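Local coordinates for protein AxyAgu115A (Amphibacillus xylanus NBRC 15112, PDB 6NPS) that probably hydrolyses alpha-glucuronic acid side groups from glucuronoxylan, as a family GH115 alpha-glucuronidase, at residues G122-Y125 with G126-L130; G730-G734 with K735-S739; H900-G903 with P904-I908. The protein carries 3 engineered substitutions. All blocks are in the same frame, centred on the assembly; numbering follows the deposited sequence.

Contact 1: residues G122-Y125 with G126-L130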
# COMPACT_ATOMS: atom_id res chain seq x y z
N GLY A 122 57.31 13.63 -14.56
CA GLY A 122 57.64 13.06 -15.85
C GLY A 122 58.53 11.83 -15.73
O GLY A 122 58.34 10.84 -16.45
N THR A 123 59.55 11.89 -14.86
CA THR A 123 60.38 10.71 -14.67
C THR A 123 59.57 9.57 -14.09
O THR A 123 59.69 8.41 -14.53
CB THR A 123 61.56 11.03 -13.74
OG1 THR A 123 62.19 12.25 -14.16
CG2 THR A 123 62.62 9.91 -13.75
N ILE A 124 58.69 9.88 -13.14
CA ILE A 124 57.89 8.84 -12.50
C ILE A 124 56.98 8.18 -13.50
O ILE A 124 56.83 6.94 -13.49
CB ILE A 124 57.10 9.44 -11.32
CG1 ILE A 124 58.11 9.77 -10.21
CG2 ILE A 124 55.98 8.50 -10.91
CD1 ILE A 124 57.51 10.54 -8.97
N TYR A 125 56.34 8.97 -14.38
CA TYR A 125 55.48 8.40 -15.41
C TYR A 125 56.28 7.54 -16.39
O TYR A 125 55.77 6.53 -16.89
CB TYR A 125 54.75 9.51 -16.17
CG TYR A 125 53.83 10.33 -15.28
CD1 TYR A 125 53.27 9.78 -14.12
CD2 TYR A 125 53.49 11.62 -15.62
CE1 TYR A 125 52.42 10.55 -13.29
CE2 TYR A 125 52.64 12.40 -14.80
CZ TYR A 125 52.12 11.86 -13.65
OH TYR A 125 51.31 12.67 -12.88
N GLY A 126 57.53 7.91 -16.66
CA GLY A 126 58.34 7.13 -17.58
C GLY A 126 58.79 5.81 -16.98
O GLY A 126 58.82 4.78 -17.67
N LEU A 127 59.14 5.82 -15.69
CA LEU A 127 59.40 4.58 -14.96
C LEU A 127 58.20 3.65 -15.00
O LEU A 127 58.32 2.47 -15.35
CB LEU A 127 59.79 4.91 -13.53
CG LEU A 127 61.24 5.41 -13.46
CD1 LEU A 127 61.51 6.04 -12.11
CD2 LEU A 127 62.28 4.31 -13.76
N PHE A 128 57.01 4.17 -14.70
CA PHE A 128 55.85 3.30 -14.76
C PHE A 128 55.50 2.91 -16.20
O PHE A 128 54.82 1.90 -16.41
CB PHE A 128 54.67 3.99 -14.08
CG PHE A 128 54.75 3.97 -12.56
CD1 PHE A 128 55.24 2.85 -11.88
CD2 PHE A 128 54.31 5.06 -11.81
CE1 PHE A 128 55.26 2.80 -10.47
CE2 PHE A 128 54.34 5.03 -10.41
CZ PHE A 128 54.80 3.89 -9.74
N HIS A 129 55.95 3.67 -17.19
CA HIS A 129 55.80 3.22 -18.58
C HIS A 129 56.57 1.93 -18.81
O HIS A 129 56.10 1.02 -19.49
CB HIS A 129 56.26 4.32 -19.54
CG HIS A 129 55.84 4.10 -20.96
ND1 HIS A 129 54.55 4.33 -21.41
CD2 HIS A 129 56.55 3.70 -22.04
CE1 HIS A 129 54.49 4.08 -22.70
NE2 HIS A 129 55.69 3.69 -23.11
N LEU A 130 57.77 1.81 -18.22
CA LEU A 130 58.47 0.53 -18.30
C LEU A 130 57.62 -0.57 -17.69
O LEU A 130 57.44 -1.65 -18.28
CB LEU A 130 59.83 0.62 -17.58
CG LEU A 130 60.54 -0.74 -17.38
CD1 LEU A 130 60.66 -1.55 -18.71
CD2 LEU A 130 61.94 -0.54 -16.73
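Ile124 and Phe128 sit one helical turn apart and run alongside each other in the same direction. They make the apolar part of this local contact. The branch methyl CG2 of Ile124 meets CD2 and CE2 of the Phe128 ring, with CG2 3.9 Å from CE2. CG2 of Ile124 stands anti to its backbone N, which turns this methyl toward the following turn. CG of Phe128 is instead anti to the carbonyl carbon (chi1 -76°), and this sets the ring beside the Ile124 methyl and close to Ile124 O.

The polar part is backbone hydrogen bonding from residue i+4 to residue i. Leu127 N gives the straightest bond, 2.9 Å to Thr123 O with an N-H...O angle of 169°. Phe128 N follows closely, 3.0 Å from Ile124 O. Gly126 N to Gly122 O and His129 N to Tyr125 O are more bent, the latter at 136°. In these two the donor is tilted from the carbonyl plane, and somewhat less so in Phe128 N to Ile124 O.

Side chains also pack against these carbonyls. CG of Leu127 lies 3.5 Å from Thr123 O. CB of His129 lies 3.5 Å from Tyr125 O.

Polar ends are engaged by other parts of the chain. Thr123 OG1 hydrogen-bonds Thr69 OG1 and Asp119 O, and Tyr125 OH hydrogen-bonds Gly210 O. The His129 ring meets Phe99 edge-to-face, and its side chain lies about 4 Å from a bound glycerol, probably from the crystallisation liquor.

The i+4 to i bonds are those of a regular alpha-helix, here a buried one. Helix 120-133 packs between helix 30-47, where Ile124 and Phe128 both rest on Ile35, and strand 97-106 of a four-stranded mixed sheet, in an alpha/beta arrangement.

Contact 2: residues G730-G734 with K735-S739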
# COMPACT_ATOMS: atom_id res chain seq x y z
N GLY A 730 -5.97 -28.61 -19.31
CA GLY A 730 -4.93 -28.74 -18.30
C GLY A 730 -5.55 -28.70 -16.92
O GLY A 730 -6.75 -28.47 -16.75
N VAL A 731 -4.72 -28.95 -15.93
CA VAL A 731 -5.16 -28.89 -14.55
C VAL A 731 -4.02 -28.29 -13.74
O VAL A 731 -2.85 -28.55 -14.00
CB VAL A 731 -5.63 -30.27 -14.04
CG1 VAL A 731 -4.56 -31.31 -14.27
CG2 VAL A 731 -6.01 -30.20 -12.56
N LEU A 732 -4.37 -27.42 -12.81
CA LEU A 732 -3.44 -26.89 -11.84
C LEU A 732 -3.89 -27.35 -10.46
O LEU A 732 -5.07 -27.65 -10.25
CB LEU A 732 -3.36 -25.37 -11.94
CG LEU A 732 -2.92 -24.77 -13.28
CD1 LEU A 732 -3.22 -23.29 -13.27
CD2 LEU A 732 -1.43 -24.95 -13.48
N ASP A 733 -2.96 -27.43 -9.51
CA ASP A 733 -3.34 -27.96 -8.21
C ASP A 733 -2.97 -27.07 -7.03
O ASP A 733 -3.31 -27.43 -5.90
CB ASP A 733 -2.72 -29.34 -7.98
CG ASP A 733 -1.25 -29.34 -8.28
OD1 ASP A 733 -0.51 -28.54 -7.67
OD2 ASP A 733 -0.82 -30.13 -9.14
N GLY A 734 -2.29 -25.95 -7.23
CA GLY A 734 -1.95 -25.17 -6.07
C GLY A 734 -0.84 -25.73 -5.20
O GLY A 734 -0.37 -25.04 -4.29
N LYS A 735 -0.37 -26.96 -5.47
CA LYS A 735 0.75 -27.52 -4.72
C LYS A 735 1.96 -27.77 -5.61
O LYS A 735 2.97 -27.10 -5.44
CB LYS A 735 0.31 -28.76 -3.95
CG LYS A 735 -0.84 -28.45 -2.99
CD LYS A 735 -0.91 -29.44 -1.83
CE LYS A 735 -1.26 -28.77 -0.49
NZ LYS A 735 -0.11 -28.06 0.17
N ASN A 736 1.89 -28.69 -6.58
CA ASN A 736 3.06 -28.86 -7.44
C ASN A 736 3.01 -27.93 -8.66
O ASN A 736 4.03 -27.33 -9.03
CB ASN A 736 3.26 -30.33 -7.86
CG ASN A 736 1.97 -31.02 -8.24
OD1 ASN A 736 1.56 -30.96 -9.40
ND2 ASN A 736 1.28 -31.61 -7.26
N LYS A 737 1.86 -27.80 -9.31
CA LYS A 737 1.73 -26.90 -10.46
C LYS A 737 0.84 -25.73 -10.08
O LYS A 737 -0.37 -25.89 -9.88
CB LYS A 737 1.19 -27.63 -11.68
CG LYS A 737 1.47 -26.85 -12.98
CD LYS A 737 2.29 -27.64 -14.00
CE LYS A 737 2.33 -26.94 -15.35
NZ LYS A 737 3.01 -25.59 -15.35
N LEU A 738 1.44 -24.55 -10.01
CA LEU A 738 0.79 -23.33 -9.56
C LEU A 738 0.32 -22.43 -10.69
O LEU A 738 -0.63 -21.66 -10.51
CB LEU A 738 1.74 -22.52 -8.67
CG LEU A 738 2.45 -23.23 -7.52
CD1 LEU A 738 3.10 -22.21 -6.52
CD2 LEU A 738 1.44 -24.10 -6.83
N SER A 739 0.99 -22.48 -11.85
CA SER A 739 0.60 -21.64 -12.97
C SER A 739 0.99 -22.34 -14.25
O SER A 739 1.76 -23.30 -14.25
CB SER A 739 1.23 -20.23 -12.89
OG SER A 739 2.64 -20.26 -12.86
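Asp733 turns its carboxylate back over the following backbone, with CG set between its own N and carbonyl carbon (chi1 50°). This puts OD1 among three N-H groups. OD1 uses its anti lone pair for Lys735 N, 2.7 Å from OD1, which makes an Asx turn. Lys737 N comes from the syn side, 3.0 Å from OD1 and 26° out of the carboxylate plane. Asn736 N adds a weak bond. The Asn736 side chain crosses that of Asp733 at about a right angle.

The backbone closes the same turn. Lys737 O takes Asp733 N at 3.0 Å, in the carbonyl plane, and Gly734 N from above that plane. Beside it, Leu732 and Lys737 cross obliquely, with CD2 of Leu732 3.5 Å from CG of Lys737. The Lys737 chain then bends so that NZ reaches Ser739 O, and it also forms a salt bridge with Glu740.

An alanine in place of Asp733 would probably leave the N-H groups of Lys735 and Lys737 without their shared acceptor and the turn less firmly held.

OD1 and Lys737 O together hold the link between strands 729-732 and 739-746. The gathered N-H groups are likely to stabilise the negative charge of the carboxylate.

Contact 3: residues H900-G903 with P904-I908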
# COMPACT_ATOMS: atom_id res chain seq x y z
N HIS A 900 15.72 24.11 -10.72
CA HIS A 900 17.05 24.47 -10.23
C HIS A 900 17.63 23.25 -9.53
O HIS A 900 16.90 22.47 -8.91
CB HIS A 900 17.03 25.70 -9.29
CG HIS A 900 16.20 25.50 -8.05
ND1 HIS A 900 14.82 25.54 -8.07
CD2 HIS A 900 16.55 25.27 -6.76
CE1 HIS A 900 14.36 25.33 -6.85
NE2 HIS A 900 15.39 25.16 -6.04
N VAL A 901 18.95 23.09 -9.64
CA VAL A 901 19.62 22.05 -8.88
C VAL A 901 19.27 22.18 -7.40
O VAL A 901 19.20 23.30 -6.85
CB VAL A 901 21.13 22.13 -9.14
CG1 VAL A 901 21.90 21.18 -8.23
CG2 VAL A 901 21.42 21.82 -10.62
N ASP A 902 19.00 21.04 -6.76
CA ASP A 902 18.55 20.84 -5.39
C ASP A 902 17.06 21.15 -5.24
O ASP A 902 16.56 21.05 -4.11
CB ASP A 902 19.34 21.66 -4.36
CG ASP A 902 20.79 21.20 -4.26
OD1 ASP A 902 21.70 22.06 -4.23
OD2 ASP A 902 21.02 19.96 -4.22
N GLY A 903 16.34 21.52 -6.30
CA GLY A 903 14.91 21.69 -6.19
C GLY A 903 14.17 20.36 -6.22
O GLY A 903 14.77 19.28 -6.28
N PRO A 904 12.83 20.43 -6.15
CA PRO A 904 12.00 19.21 -6.10
C PRO A 904 12.06 18.39 -7.37
O PRO A 904 12.20 17.17 -7.29
CB PRO A 904 10.58 19.74 -5.86
CG PRO A 904 10.65 21.24 -6.16
CD PRO A 904 12.05 21.64 -5.83
N HIS A 905 11.93 19.02 -8.54
CA HIS A 905 11.94 18.27 -9.80
C HIS A 905 13.32 17.71 -10.10
O HIS A 905 13.46 16.59 -10.62
CB HIS A 905 11.49 19.16 -10.96
CG HIS A 905 10.06 19.58 -10.88
ND1 HIS A 905 9.02 18.71 -11.12
CD2 HIS A 905 9.50 20.77 -10.58
CE1 HIS A 905 7.87 19.35 -10.97
NE2 HIS A 905 8.14 20.60 -10.64
N TRP A 906 14.36 18.53 -9.85
CA TRP A 906 15.73 18.07 -10.02
C TRP A 906 15.95 16.79 -9.22
O TRP A 906 16.56 15.84 -9.72
CB TRP A 906 16.73 19.17 -9.56
CG TRP A 906 18.18 18.60 -9.40
CD1 TRP A 906 19.12 18.47 -10.39
CD2 TRP A 906 18.77 18.04 -8.21
NE1 TRP A 906 20.27 17.88 -9.88
CE2 TRP A 906 20.07 17.61 -8.55
CE3 TRP A 906 18.33 17.87 -6.89
CZ2 TRP A 906 20.93 16.99 -7.62
CZ3 TRP A 906 19.21 17.29 -5.94
CH2 TRP A 906 20.50 16.88 -6.31
N GLY A 907 15.42 16.74 -8.00
CA GLY A 907 15.67 15.61 -7.13
C GLY A 907 14.97 14.33 -7.58
O GLY A 907 15.56 13.25 -7.52
N ILE A 908 13.70 14.44 -8.02
CA ILE A 908 13.02 13.28 -8.63
C ILE A 908 13.81 12.78 -9.84
O ILE A 908 14.09 11.58 -9.97
CB ILE A 908 11.59 13.66 -9.06
CG1 ILE A 908 10.70 13.95 -7.86
CG2 ILE A 908 10.96 12.52 -9.92
CD1 ILE A 908 9.53 14.82 -8.26
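Trp906 reaches back from the first turn of helix 904-912 to lie against the turn that leads into it. Its CB is 3.4 Å from His900 O. CG then stands anti to the backbone N (chi1 167°), which carries the indole back over Val901 and Asp902. Val901 CA sits over the five-membered ring, 4.0 Å from the centroid and 19° off the ring normal, a CH-pi contact. Further round, NE1 and CE2 meet the CG1 methyl of Val901, with CE2 4.0 Å from CG1. NE1 itself hydrogen-bonds Asp385 OD2 of a distant loop.

On the six-membered side, Asp902 N lies over the same face, with CE3 3.2 Å from that nitrogen. CE3 also touches Asp902 CA. Beyond it, Trp906 CZ3 is 3.7 Å from Asp902 OD2, and CH2 at the tip meets the same oxygen. The carboxylate plane of Asp902 stands 77° from the ring. Gly903 O comes to the indole at its edge, near the ring plane.

The backbone beneath is folded tightly. Gly903 N binds His900 O, and Gly903 O accepts Gly907 N at 3.1 Å. Gly903 CA lies over one face of the His900 ring, toward its rim.

The ring of His387 also meets the indole. The arrangement is a type II beta turn, His900 to Gly903, running directly into a helix with Gly903 at its N-cap position and Pro904 in the first turn. It lies in the GH115 C-terminal domain, and Trp906 joins that domain to the loop bearing Asp385 and His387.

Overall arrangement
The three contacts come in series along the chain and none touches another. Contact 1 is in helix 120-133, near the N-terminal end of the chain, beside a four-stranded mixed sheet. Contact 2 is in the link between strands 729-732 and 739-746, which belong to two different five-stranded sheets. Contact 3 leads into helix 904-912 within the C-terminal domain. Centres of contacts 1 and 2 are about 68 Å apart, those of 1 and 3 about 45 Å, and those of 2 and 3 about 49 Å. Contact 1 lies across the chain's centre from both others. The distances place the three in separate regions of a large, multidomain protein.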